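Local coordinates for 373aa long hypothetical citrate synthase (Sulfolobus tokodaii, PDB 1VGP), which is a putative member of the citrate synthase family, a mostly helical protein that pairs with a second copy of its chain, at residues E66-E71 with K116-I121; R72-F77 with F124-A129; I79-E84 with L95-S100; Y131-L134 with I140-P143. One frame throughout, in Å; residues are numbered along the deposited sequence.

Contact 1: E66-E71 with K116-I121; sequences EKLREE and KGIKLI
Glu71, where helix 58-70 gives way to loop, lays its side chain against Lys119 of helix 113-135 and can be followed from root to tip. Its CB packs on Lys119 CB at 3.7 Å, aliphatic stem against aliphatic stem. With chi1 at -76° CG stands beside the backbone N, and Glu71 CG is still only 3.9 Å from Lys119 CB. The chain then bends at chi2, and at the tip Glu71 OE1 passes 4.0 Å from that same Lys119 CB on its way to a salt bridge with Lys123. The lysine's own end goes elsewhere, NZ bonding to Tyr200 OH on helix 199-210, and Glu71 OE1 and Lys119 NZ stay 5.0 Å apart. One turn back, the CG2 methyl of Ile118 stands 3.7 Å from Lys67 CB and equally 3.7 Å from Leu68 CD2, so it sits between two consecutive residues of the other helix. The Leu68 side chain crosses that of Ile118 at about a right angle. No hydrogen bond joins the two segments. The chemistry is therefore that of a buried apolar helix-helix seam finished by the carbon stems of two opposite charges, which probably still attract each other across the gap.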
loop_
_atom_site.group_PDB
_atom_site.type_symbol
_atom_site.label_atom_id
_atom_site.label_comp_id
_atom_site.label_asym_id
_atom_site.label_seq_id
_atom_site.Cartn_x
_atom_site.Cartn_y
_atom_site.Cartn_z
ATOM N N GLU A 66 -13.111 -1.984 26.115
ATOM C CA GLU A 66 -13.199 -0.604 26.573
ATOM C C GLU A 66 -12.500 0.299 25.558
ATOM O O GLU A 66 -13.052 1.311 25.132
ATOM C CB GLU A 66 -12.543 -0.486 27.955
ATOM C CG GLU A 66 -11.887 0.857 28.261
ATOM C CD GLU A 66 -11.966 1.233 29.738
ATOM O OE1 GLU A 66 -11.871 0.315 30.595
ATOM O OE2 GLU A 66 -12.123 2.437 30.038
ATOM N N LYS A 67 -11.291 -0.087 25.163
ATOM C CA LYS A 67 -10.554 0.649 24.147
ATOM C C LYS A 67 -11.362 0.699 22.851
ATOM O O LYS A 67 -11.307 1.682 22.101
ATOM C CB LYS A 67 -9.194 -0.026 23.884
ATOM C CG LYS A 67 -8.132 0.221 24.956
ATOM C CD LYS A 67 -7.808 1.708 25.104
ATOM C CE LYS A 67 -6.345 1.932 25.458
ATOM N NZ LYS A 67 -5.944 1.157 26.658
ATOM N N LEU A 68 -12.116 -0.367 22.604
ATOM C CA LEU A 68 -12.755 -0.576 21.317
ATOM C C LEU A 68 -13.960 0.336 21.109
ATOM O O LEU A 68 -14.238 0.743 19.977
ATOM C CB LEU A 68 -13.192 -2.035 21.182
ATOM C CG LEU A 68 -12.323 -2.999 20.375
ATOM C CD1 LEU A 68 -13.020 -4.352 20.298
ATOM C CD2 LEU A 68 -12.089 -2.453 18.984
ATOM N N ARG A 69 -14.678 0.649 22.189
ATOM C CA ARG A 69 -15.795 1.592 22.113
ATOM C C ARG A 69 -15.301 3.023 22.280
ATOM O O ARG A 69 -15.899 3.965 21.751
ATOM C CB ARG A 69 -16.844 1.300 23.197
ATOM C CG ARG A 69 -16.797 -0.087 23.799
ATOM C CD ARG A 69 -17.407 -1.126 22.876
ATOM N NE ARG A 69 -17.554 -2.439 23.507
ATOM C CZ ARG A 69 -18.407 -2.712 24.492
ATOM N NH1 ARG A 69 -19.086 -1.733 25.081
ATOM N NH2 ARG A 69 -18.601 -3.974 24.873
ATOM N N GLU A 70 -14.208 3.169 23.024
ATOM C CA GLU A 70 -13.632 4.469 23.344
ATOM C C GLU A 70 -13.224 5.246 22.095
ATOM O O GLU A 70 -13.270 6.471 22.086
ATOM C CB GLU A 70 -12.405 4.278 24.244
ATOM C CG GLU A 70 -12.313 5.235 25.428
ATOM C CD GLU A 70 -12.390 4.518 26.776
ATOM O OE1 GLU A 70 -13.518 4.247 27.248
ATOM O OE2 GLU A 70 -11.321 4.228 27.357
ATOM N N GLU A 71 -12.827 4.539 21.042
ATOM C CA GLU A 71 -12.182 5.188 19.902
ATOM C C GLU A 71 -12.918 4.993 18.580
ATOM O O GLU A 71 -12.293 4.966 17.525
ATOM C CB GLU A 71 -10.751 4.671 19.749
ATOM C CG GLU A 71 -9.767 5.230 20.760
ATOM C CD GLU A 71 -9.415 6.682 20.491
ATOM O OE1 GLU A 71 -9.118 7.017 19.327
ATOM O OE2 GLU A 71 -9.437 7.487 21.449
ATOM N N LYS A 116 -2.688 1.538 18.935
ATOM C CA LYS A 116 -2.934 2.150 17.638
ATOM C C LYS A 116 -3.814 1.217 16.792
ATOM O O LYS A 116 -4.755 1.655 16.130
ATOM C CB LYS A 116 -1.587 2.394 16.946
ATOM C CG LYS A 116 -1.616 3.302 15.727
ATOM C CD LYS A 116 -1.905 4.758 16.088
ATOM C CE LYS A 116 -0.768 5.407 16.872
ATOM N NZ LYS A 116 0.559 4.943 16.396
ATOM N N GLY A 117 -3.520 -0.078 16.837
ATOM C CA GLY A 117 -4.345 -1.046 16.128
ATOM C C GLY A 117 -5.803 -1.105 16.568
ATOM O O GLY A 117 -6.692 -1.096 15.718
ATOM N N ILE A 118 -6.049 -1.180 17.877
ATOM C CA ILE A 118 -7.412 -1.202 18.398
ATOM C C ILE A 118 -8.231 -0.067 17.805
ATOM O O ILE A 118 -9.307 -0.280 17.240
ATOM C CB ILE A 118 -7.465 -1.012 19.919
ATOM C CG1 ILE A 118 -6.464 -1.938 20.619
ATOM C CG2 ILE A 118 -8.880 -1.242 20.407
ATOM C CD1 ILE A 118 -6.698 -3.389 20.382
ATOM N N LYS A 119 -7.715 1.152 17.944
ATOM C CA LYS A 119 -8.461 2.343 17.554
ATOM C C LYS A 119 -8.785 2.334 16.057
ATOM O O LYS A 119 -9.912 2.629 15.654
ATOM C CB LYS A 119 -7.672 3.606 17.941
ATOM C CG LYS A 119 -6.323 3.771 17.237
ATOM C CD LYS A 119 -6.172 5.154 16.579
ATOM C CE LYS A 119 -7.095 5.314 15.356
ATOM N NZ LYS A 119 -7.054 6.691 14.750
ATOM N N LEU A 120 -7.804 1.983 15.236
ATOM C CA LEU A 120 -8.041 1.823 13.807
ATOM C C LEU A 120 -9.183 0.846 13.544
ATOM O O LEU A 120 -10.111 1.151 12.790
ATOM C CB LEU A 120 -6.776 1.310 13.114
ATOM C CG LEU A 120 -6.258 2.135 11.941
ATOM C CD1 LEU A 120 -5.229 1.311 11.179
ATOM C CD2 LEU A 120 -7.405 2.559 11.028
ATOM N N ILE A 121 -9.096 -0.326 14.174
ATOM C CA ILE A 121 -10.049 -1.413 13.963
ATOM C C ILE A 121 -11.468 -0.943 14.297
ATOM O O ILE A 121 -12.431 -1.261 13.600
ATOM C CB ILE A 121 -9.680 -2.630 14.861
ATOM C CG1 ILE A 121 -8.368 -3.240 14.377
ATOM C CG2 ILE A 121 -10.788 -3.665 14.840
ATOM C CD1 ILE A 121 -7.773 -4.245 15.314
#

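Contact 2: R72-F77 with F124-A129; sequences RYLPDF and FPTIVA
Thr126 and Arg72 make the one hydrogen bond here: the hydroxyl OG1 of Thr126, on helix 113-135, gives its proton to Arg72 O in the loop between helices 58-70 and 76-84, at 2.8 Å. The donor arrives at a C=O...donor angle of 137° and is tilted 17° from the carbonyl plane. The other branch of the threonine serves the apolar half. CG2 lies anti to the backbone N (OG1 has chi1 -40°) and packs against Leu74 CG at 3.7 Å, the two side chains sliding past each other in opposite directions. Leu74 then divides its methyls: CD1 stays near Thr126 CG2, at 3.8 Å, while CD2 reaches Ile127 CG1 at 3.7 Å. One leucine thus bridges two successive residues of the helix.

In the next shell, the Arg72 chain is extended from CG to NE, and its NH1 bonds to Leu147 O, which ties down the residue whose carbonyl Thr126 grips. Pro75 follows Leu74 and takes the N-cap position of helix 76-84. On the helix side, Pro125 cannot offer an N-H to the preceding turn, and helix 113-135 is kinked there. Farther out, helix 149-158 meets Pro125 and Ala129, helix 91-105 packs on Phe124 and Ile127, and Phe77 extends to Phe81 of the second subunit.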
loop_
_atom_site.group_PDB
_atom_site.type_symbol
_atom_site.label_atom_id
_atom_site.label_comp_id
_atom_site.label_asym_id
_atom_site.label_seq_id
_atom_site.Cartn_x
_atom_site.Cartn_y
_atom_site.Cartn_z
ATOM N N ARG A 72 -14.238 4.860 18.633
ATOM C CA ARG A 72 -15.021 4.599 17.429
ATOM C C ARG A 72 -15.258 5.879 16.650
ATOM O O ARG A 72 -15.610 5.843 15.470
ATOM C CB ARG A 72 -16.377 3.978 17.780
ATOM C CG ARG A 72 -16.284 2.650 18.488
ATOM C CD ARG A 72 -17.657 2.099 18.778
ATOM N NE ARG A 72 -17.584 0.683 19.107
ATOM C CZ ARG A 72 -18.517 0.025 19.780
ATOM N NH1 ARG A 72 -19.604 0.657 20.196
ATOM N NH2 ARG A 72 -18.358 -1.266 20.038
ATOM N N TYR A 73 -15.074 7.011 17.319
ATOM C CA TYR A 73 -15.431 8.293 16.745
ATOM C C TYR A 73 -14.377 8.735 15.733
ATOM O O TYR A 73 -13.175 8.627 15.988
ATOM C CB TYR A 73 -15.576 9.327 17.863
ATOM C CG TYR A 73 -16.427 8.837 19.019
ATOM C CD1 TYR A 73 -17.825 8.844 18.939
ATOM C CD2 TYR A 73 -15.838 8.333 20.184
ATOM C CE1 TYR A 73 -18.618 8.361 19.990
ATOM C CE2 TYR A 73 -16.622 7.847 21.244
ATOM C CZ TYR A 73 -18.011 7.864 21.137
ATOM O OH TYR A 73 -18.787 7.390 22.174
ATOM N N LEU A 74 -14.834 9.221 14.583
ATOM C CA LEU A 74 -13.959 9.800 13.570
ATOM C C LEU A 74 -13.748 11.294 13.817
ATOM O O LEU A 74 -14.675 11.998 14.232
ATOM C CB LEU A 74 -14.581 9.611 12.188
ATOM C CG LEU A 74 -15.175 8.242 11.872
ATOM C CD1 LEU A 74 -16.041 8.336 10.611
ATOM C CD2 LEU A 74 -14.059 7.230 11.684
ATOM N N PRO A 75 -12.527 11.804 13.565
ATOM C CA PRO A 75 -12.318 13.254 13.686
ATOM C C PRO A 75 -13.083 14.034 12.626
ATOM O O PRO A 75 -13.482 13.482 11.598
ATOM C CB PRO A 75 -10.807 13.416 13.538
ATOM C CG PRO A 75 -10.374 12.219 12.791
ATOM C CD PRO A 75 -11.273 11.100 13.240
ATOM N N ASP A 76 -13.290 15.321 12.878
ATOM C CA ASP A 76 -14.180 16.123 12.044
ATOM C C ASP A 76 -13.702 16.213 10.600
ATOM O O ASP A 76 -14.514 16.246 9.667
ATOM C CB ASP A 76 -14.318 17.530 12.617
ATOM C CG ASP A 76 -14.558 17.523 14.105
ATOM O OD1 ASP A 76 -13.582 17.284 14.850
ATOM O OD2 ASP A 76 -15.717 17.744 14.524
ATOM N N PHE A 77 -12.385 16.266 10.424
ATOM C CA PHE A 77 -11.822 16.413 9.099
ATOM C C PHE A 77 -12.264 15.255 8.214
ATOM O O PHE A 77 -12.761 15.472 7.109
ATOM C CB PHE A 77 -10.289 16.480 9.165
ATOM C CG PHE A 77 -9.647 16.974 7.896
ATOM C CD1 PHE A 77 -10.123 18.118 7.260
ATOM C CD2 PHE A 77 -8.577 16.292 7.332
ATOM C CE1 PHE A 77 -9.540 18.576 6.074
ATOM C CE2 PHE A 77 -7.988 16.740 6.150
ATOM C CZ PHE A 77 -8.471 17.885 5.517
ATOM N N PHE A 124 -13.246 1.460 11.520
ATOM C CA PHE A 124 -13.607 0.965 10.192
ATOM C C PHE A 124 -15.118 0.940 10.035
ATOM O O PHE A 124 -15.663 1.496 9.088
ATOM C CB PHE A 124 -13.038 -0.440 9.953
ATOM C CG PHE A 124 -11.717 -0.447 9.229
ATOM C CD1 PHE A 124 -11.627 -0.927 7.930
ATOM C CD2 PHE A 124 -10.565 0.030 9.849
ATOM C CE1 PHE A 124 -10.404 -0.936 7.258
ATOM C CE2 PHE A 124 -9.338 0.024 9.185
ATOM C CZ PHE A 124 -9.257 -0.457 7.886
ATOM N N PRO A 125 -15.823 0.303 10.981
ATOM C CA PRO A 125 -17.284 0.256 10.846
ATOM C C PRO A 125 -17.939 1.645 10.798
ATOM O O PRO A 125 -18.904 1.856 10.056
ATOM C CB PRO A 125 -17.731 -0.587 12.047
ATOM C CG PRO A 125 -16.575 -0.547 13.004
ATOM C CD PRO A 125 -15.352 -0.460 12.153
ATOM N N THR A 126 -17.392 2.589 11.566
ATOM C CA THR A 126 -17.870 3.971 11.574
ATOM C C THR A 126 -17.680 4.637 10.218
ATOM O O THR A 126 -18.570 5.340 9.738
ATOM C CB THR A 126 -17.135 4.828 12.634
ATOM O OG1 THR A 126 -16.942 4.072 13.832
ATOM C CG2 THR A 126 -17.939 6.053 12.970
ATOM N N ILE A 127 -16.517 4.427 9.604
ATOM C CA ILE A 127 -16.278 4.924 8.245
ATOM C C ILE A 127 -17.293 4.302 7.288
ATOM O O ILE A 127 -17.931 4.997 6.501
ATOM C CB ILE A 127 -14.862 4.560 7.742
ATOM C CG1 ILE A 127 -13.800 5.221 8.629
ATOM C CG2 ILE A 127 -14.696 4.990 6.294
ATOM C CD1 ILE A 127 -12.379 4.807 8.292
ATOM N N VAL A 128 -17.440 2.984 7.368
ATOM C CA VAL A 128 -18.271 2.275 6.415
ATOM C C VAL A 128 -19.740 2.686 6.560
ATOM O O VAL A 128 -20.374 3.100 5.587
ATOM C CB VAL A 128 -18.114 0.741 6.588
ATOM C CG1 VAL A 128 -18.998 -0.005 5.596
ATOM C CG2 VAL A 128 -16.660 0.352 6.374
ATOM N N ALA A 129 -20.278 2.593 7.772
ATOM C CA ALA A 129 -21.689 2.914 7.982
ATOM C C ALA A 129 -21.997 4.375 7.622
ATOM O O ALA A 129 -23.012 4.663 6.978
ATOM C CB ALA A 129 -22.084 2.635 9.436
#

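Contact 3: I79-E84 with L95-S100; sequences IKFLRE and LRTAVS
Phe81 meets Thr97 where helix 76-84 packs on helix 91-105, a helix pair of the largely helical citrate synthase fold that stands at the dimer interface. The tight part is the end of the phenylalanine. With CG anti to the backbone N (chi1 165°), the ring is carried across to the other helix, where CZ lies 3.6 Å from both Thr97 CB and Thr97 CG2. The methyl also stands 3.9 Å from Phe81 CE1. It approaches the ring obliquely, and the two side chains cross at about a right angle. Ile94 and Leu101 of helix 91-105 also touch the ring, as does Leu101 of the second subunit.

Away from this point the contact thins. Ala98 CB is no nearer than 4.4 Å to Phe81 CE2, the closest CA atoms, those of Phe81 and Ala98, are 7.9 Å apart, and no hydrogen bond crosses between the segments. The threonine hydroxyl bonds to Asp93 O and to Ser100 OG of the second subunit, while the methyl meets the ring. Apart from this packing, a salt bridge within helix 76-84 joins two partly exposed residues, Lys80 and Glu84, which also border Lys80 and Phe77 of the second subunit; Lys80 NZ comes at Glu84 OE2 close to head-on, at 2.6 Å.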
loop_
_atom_site.group_PDB
_atom_site.type_symbol
_atom_site.label_atom_id
_atom_site.label_comp_id
_atom_site.label_asym_id
_atom_site.label_seq_id
_atom_site.Cartn_x
_atom_site.Cartn_y
_atom_site.Cartn_z
ATOM N N ILE A 79 -14.748 13.113 8.734
ATOM C CA ILE A 79 -16.207 13.184 8.588
ATOM C C ILE A 79 -16.603 14.227 7.542
ATOM O O ILE A 79 -17.535 14.025 6.758
ATOM C CB ILE A 79 -16.886 13.513 9.938
ATOM C CG1 ILE A 79 -17.037 12.224 10.751
ATOM C CG2 ILE A 79 -18.256 14.126 9.710
ATOM C CD1 ILE A 79 -17.361 12.436 12.205
ATOM N N LYS A 80 -15.872 15.338 7.531
ATOM C CA LYS A 80 -16.038 16.380 6.523
ATOM C C LYS A 80 -15.752 15.808 5.140
ATOM O O LYS A 80 -16.470 16.069 4.167
ATOM C CB LYS A 80 -15.066 17.518 6.833
ATOM C CG LYS A 80 -15.205 18.752 5.978
ATOM C CD LYS A 80 -14.591 19.933 6.714
ATOM C CE LYS A 80 -14.247 21.098 5.781
ATOM N NZ LYS A 80 -15.434 21.662 5.074
ATOM N N PHE A 81 -14.684 15.021 5.075
ATOM C CA PHE A 81 -14.328 14.293 3.869
ATOM C C PHE A 81 -15.505 13.465 3.372
ATOM O O PHE A 81 -15.837 13.491 2.186
ATOM C CB PHE A 81 -13.133 13.373 4.152
ATOM C CG PHE A 81 -12.913 12.321 3.101
ATOM C CD1 PHE A 81 -12.621 12.678 1.782
ATOM C CD2 PHE A 81 -12.991 10.968 3.431
ATOM C CE1 PHE A 81 -12.409 11.705 0.810
ATOM C CE2 PHE A 81 -12.779 9.992 2.470
ATOM C CZ PHE A 81 -12.487 10.360 1.151
ATOM N N LEU A 82 -16.126 12.726 4.287
ATOM C CA LEU A 82 -17.127 11.751 3.898
ATOM C C LEU A 82 -18.331 12.432 3.253
ATOM O O LEU A 82 -18.759 12.052 2.154
ATOM C CB LEU A 82 -17.565 10.923 5.107
ATOM C CG LEU A 82 -16.494 9.967 5.653
ATOM C CD1 LEU A 82 -17.034 9.210 6.849
ATOM C CD2 LEU A 82 -16.069 8.992 4.568
ATOM N N ARG A 83 -18.868 13.454 3.917
ATOM C CA ARG A 83 -20.067 14.099 3.399
ATOM C C ARG A 83 -19.782 15.049 2.241
ATOM O O ARG A 83 -20.684 15.388 1.475
ATOM C CB ARG A 83 -20.828 14.844 4.501
ATOM C CG ARG A 83 -20.007 15.336 5.663
ATOM C CD ARG A 83 -20.812 16.363 6.452
ATOM N NE ARG A 83 -21.071 15.974 7.836
ATOM C CZ ARG A 83 -22.257 15.578 8.297
ATOM N NH1 ARG A 83 -23.271 15.369 7.462
ATOM N NH2 ARG A 83 -22.437 15.402 9.601
ATOM N N GLU A 84 -18.529 15.462 2.103
ATOM C CA GLU A 84 -18.164 16.364 1.024
ATOM C C GLU A 84 -17.812 15.619 -0.259
ATOM O O GLU A 84 -17.898 16.180 -1.347
ATOM C CB GLU A 84 -16.993 17.249 1.448
ATOM C CG GLU A 84 -17.413 18.552 2.113
ATOM C CD GLU A 84 -16.415 19.677 1.891
ATOM O OE1 GLU A 84 -16.043 19.920 0.711
ATOM O OE2 GLU A 84 -16.000 20.320 2.885
ATOM N N LEU A 95 -12.649 4.033 2.056
ATOM C CA LEU A 95 -12.010 3.434 3.214
ATOM C C LEU A 95 -10.496 3.688 3.194
ATOM O O LEU A 95 -9.888 4.035 4.215
ATOM C CB LEU A 95 -12.303 1.932 3.232
ATOM C CG LEU A 95 -12.106 1.206 4.567
ATOM C CD1 LEU A 95 -12.916 1.898 5.659
ATOM C CD2 LEU A 95 -12.541 -0.246 4.420
ATOM N N ARG A 96 -9.898 3.511 2.024
ATOM C CA ARG A 96 -8.472 3.739 1.827
ATOM C C ARG A 96 -8.088 5.164 2.208
ATOM O O ARG A 96 -7.155 5.391 2.985
ATOM C CB ARG A 96 -8.110 3.493 0.362
ATOM C CG ARG A 96 -6.625 3.536 0.058
ATOM C CD ARG A 96 -6.408 3.444 -1.439
ATOM N NE ARG A 96 -7.048 4.556 -2.122
ATOM C CZ ARG A 96 -7.442 4.535 -3.390
ATOM N NH1 ARG A 96 -7.321 3.431 -4.109
ATOM N NH2 ARG A 96 -7.951 5.629 -3.945
ATOM N N THR A 97 -8.814 6.122 1.653
ATOM C CA THR A 97 -8.529 7.521 1.888
ATOM C C THR A 97 -8.744 7.890 3.363
ATOM O O THR A 97 -7.917 8.585 3.983
ATOM C CB THR A 97 -9.422 8.398 0.985
ATOM O OG1 THR A 97 -9.359 7.907 -0.358
ATOM C CG2 THR A 97 -8.954 9.843 0.995
ATOM N N ALA A 98 -9.848 7.418 3.935
ATOM C CA ALA A 98 -10.184 7.760 5.309
ATOM C C ALA A 98 -9.104 7.256 6.264
ATOM O O ALA A 98 -8.691 7.964 7.185
ATOM C CB ALA A 98 -11.529 7.173 5.665
ATOM N N VAL A 99 -8.646 6.026 6.053
ATOM C CA VAL A 99 -7.584 5.475 6.890
ATOM C C VAL A 99 -6.311 6.313 6.734
ATOM O O VAL A 99 -5.593 6.565 7.698
ATOM C CB VAL A 99 -7.288 4.001 6.509
ATOM C CG1 VAL A 99 -6.117 3.461 7.337
ATOM C CG2 VAL A 99 -8.535 3.153 6.719
ATOM N N SER A 100 -6.043 6.741 5.507
ATOM C CA SER A 100 -4.898 7.594 5.229
ATOM C C SER A 100 -5.021 8.906 6.002
ATOM O O SER A 100 -4.056 9.373 6.606
ATOM C CB SER A 100 -4.814 7.885 3.731
ATOM O OG SER A 100 -3.648 8.622 3.425
#

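Contact 4: Y131-L134 with I140-P143; sequences YARL and IIEP
Arg133 and Ile141 come together through their torsions. The arginine leaves helix 113-135 with CG beside the backbone N (chi1 -49°) and then bends at chi2 and chi3, bringing its guanidinium up to the Ile141 methyl, the two side chains set obliquely. Ile141 sets CG1 anti to its backbone N (chi1 165°), which leaves CG2 between the N and the carbonyl carbon, on the side of the arginine. This methyl lies over one face of the guanidinium, displaced toward the rim, and is 3.7 Å from Arg133 NE and 4.0 Å from Arg133 CZ. At the rim of the planar group, NH1 bonds to Leu157 O of helix 149-158 and NE, weakly, to Asp139 O, in the loop just before Ile140.

The second meeting is mainly aliphatic. Although CB of Ile140 points away from the helix, Leu134 bends its end over to it: CD1 stands 3.6 Å from Ile140 CG1 and equally close to the backbone Ile140 N, and CD2 reaches the same CG1 at 3.8 Å. Leu82 and Arg83 of helix 76-84 also lie against Leu134, and Ile79 of that helix touches Ile140. Between the two segments the hold is van der Waals, with the weak Asp139 bond adding to it just outside, while the charge of Arg133 is served at its rim by backbone carbonyls and covered on one face by a methyl.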
loop_
_atom_site.group_PDB
_atom_site.type_symbol
_atom_site.label_atom_id
_atom_site.label_comp_id
_atom_site.label_asym_id
_atom_site.label_seq_id
_atom_site.Cartn_x
_atom_site.Cartn_y
_atom_site.Cartn_z
ATOM N N TYR A 131 -20.538 6.352 5.523
ATOM C CA TYR A 131 -20.536 6.609 4.095
ATOM C C TYR A 131 -21.805 6.080 3.442
ATOM O O TYR A 131 -22.341 6.704 2.524
ATOM C CB TYR A 131 -19.321 5.968 3.422
ATOM C CG TYR A 131 -19.208 6.365 1.968
ATOM C CD1 TYR A 131 -19.170 7.710 1.595
ATOM C CD2 TYR A 131 -19.181 5.402 0.961
ATOM C CE1 TYR A 131 -19.110 8.083 0.253
ATOM C CE2 TYR A 131 -19.121 5.759 -0.382
ATOM C CZ TYR A 131 -19.086 7.099 -0.727
ATOM O OH TYR A 131 -19.013 7.455 -2.057
ATOM N N ALA A 132 -22.275 4.930 3.921
ATOM C CA ALA A 132 -23.459 4.291 3.371
ATOM C C ALA A 132 -24.704 5.167 3.556
ATOM O O ALA A 132 -25.543 5.265 2.651
ATOM C CB ALA A 132 -23.667 2.932 4.028
ATOM N N ARG A 133 -24.818 5.802 4.721
ATOM C CA ARG A 133 -25.920 6.721 4.990
ATOM C C ARG A 133 -25.802 7.962 4.121
ATOM O O ARG A 133 -26.716 8.306 3.373
ATOM C CB ARG A 133 -25.908 7.139 6.460
ATOM C CG ARG A 133 -25.794 5.987 7.444
ATOM C CD ARG A 133 -27.162 5.515 7.892
ATOM N NE ARG A 133 -27.998 6.627 8.321
ATOM C CZ ARG A 133 -29.231 6.495 8.797
ATOM N NH1 ARG A 133 -29.746 5.287 8.989
ATOM N NH2 ARG A 133 -29.952 7.573 9.073
ATOM N N LEU A 134 -24.664 8.637 4.234
ATOM C CA LEU A 134 -24.385 9.825 3.432
ATOM C C LEU A 134 -24.645 9.569 1.951
ATOM O O LEU A 134 -25.184 10.414 1.248
ATOM C CB LEU A 134 -22.930 10.245 3.633
ATOM C CG LEU A 134 -22.636 11.340 4.656
ATOM C CD1 LEU A 134 -23.737 11.413 5.698
ATOM C CD2 LEU A 134 -21.290 11.055 5.309
ATOM N N ILE A 140 -25.173 11.048 8.987
ATOM C CA ILE A 140 -24.330 10.367 9.952
ATOM C C ILE A 140 -25.123 10.155 11.230
ATOM O O ILE A 140 -25.682 11.088 11.797
ATOM C CB ILE A 140 -23.070 11.188 10.272
ATOM C CG1 ILE A 140 -22.239 11.335 9.000
ATOM C CG2 ILE A 140 -22.251 10.505 11.367
ATOM C CD1 ILE A 140 -21.040 12.233 9.165
ATOM N N ILE A 141 -25.179 8.910 11.660
ATOM C CA ILE A 141 -25.719 8.577 12.950
ATOM C C ILE A 141 -24.551 8.000 13.736
ATOM O O ILE A 141 -23.924 7.041 13.292
ATOM C CB ILE A 141 -26.885 7.558 12.781
ATOM C CG1 ILE A 141 -27.241 6.914 14.122
ATOM C CG2 ILE A 141 -26.522 6.543 11.717
ATOM C CD1 ILE A 141 -26.446 5.682 14.449
ATOM N N GLU A 142 -24.238 8.607 14.880
ATOM C CA GLU A 142 -22.960 8.389 15.562
ATOM C C GLU A 142 -22.852 7.048 16.283
ATOM O O GLU A 142 -23.857 6.419 16.613
ATOM C CB GLU A 142 -22.715 9.502 16.587
ATOM C CG GLU A 142 -22.463 10.855 15.966
ATOM C CD GLU A 142 -22.443 11.967 16.996
ATOM O OE1 GLU A 142 -22.125 11.687 18.175
ATOM O OE2 GLU A 142 -22.747 13.124 16.624
ATOM N N PRO A 143 -21.620 6.595 16.547
ATOM C CA PRO A 143 -21.493 5.344 17.285
ATOM C C PRO A 143 -21.986 5.494 18.711
ATOM O O PRO A 143 -21.767 6.522 19.349
ATOM C CB PRO A 143 -20.002 5.036 17.213
ATOM C CG PRO A 143 -19.367 6.364 17.057
ATOM C CD PRO A 143 -20.305 7.144 16.182
#

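Overall arrangement
From the N terminus, helix 58-70 leads into contact 1, whose partner lies 45 residues on in helix 113-135. The chain runs straight on into contact 2, which closes on the same helix farther along, so the segments of the two contacts alternate and the loops cross. Contact 3, a short closure between helices 76-84 and 91-105, is nested within both. Contact 4 follows in series and folds the next loop back on the end of helix 113-135. That helix takes part in contacts 1, 2 and 4, and its Phe124 and Ile127 pack on Leu95 and Ala98 of contact 3. Pro143 touches Tyr73, joining contact 4 to contact 2.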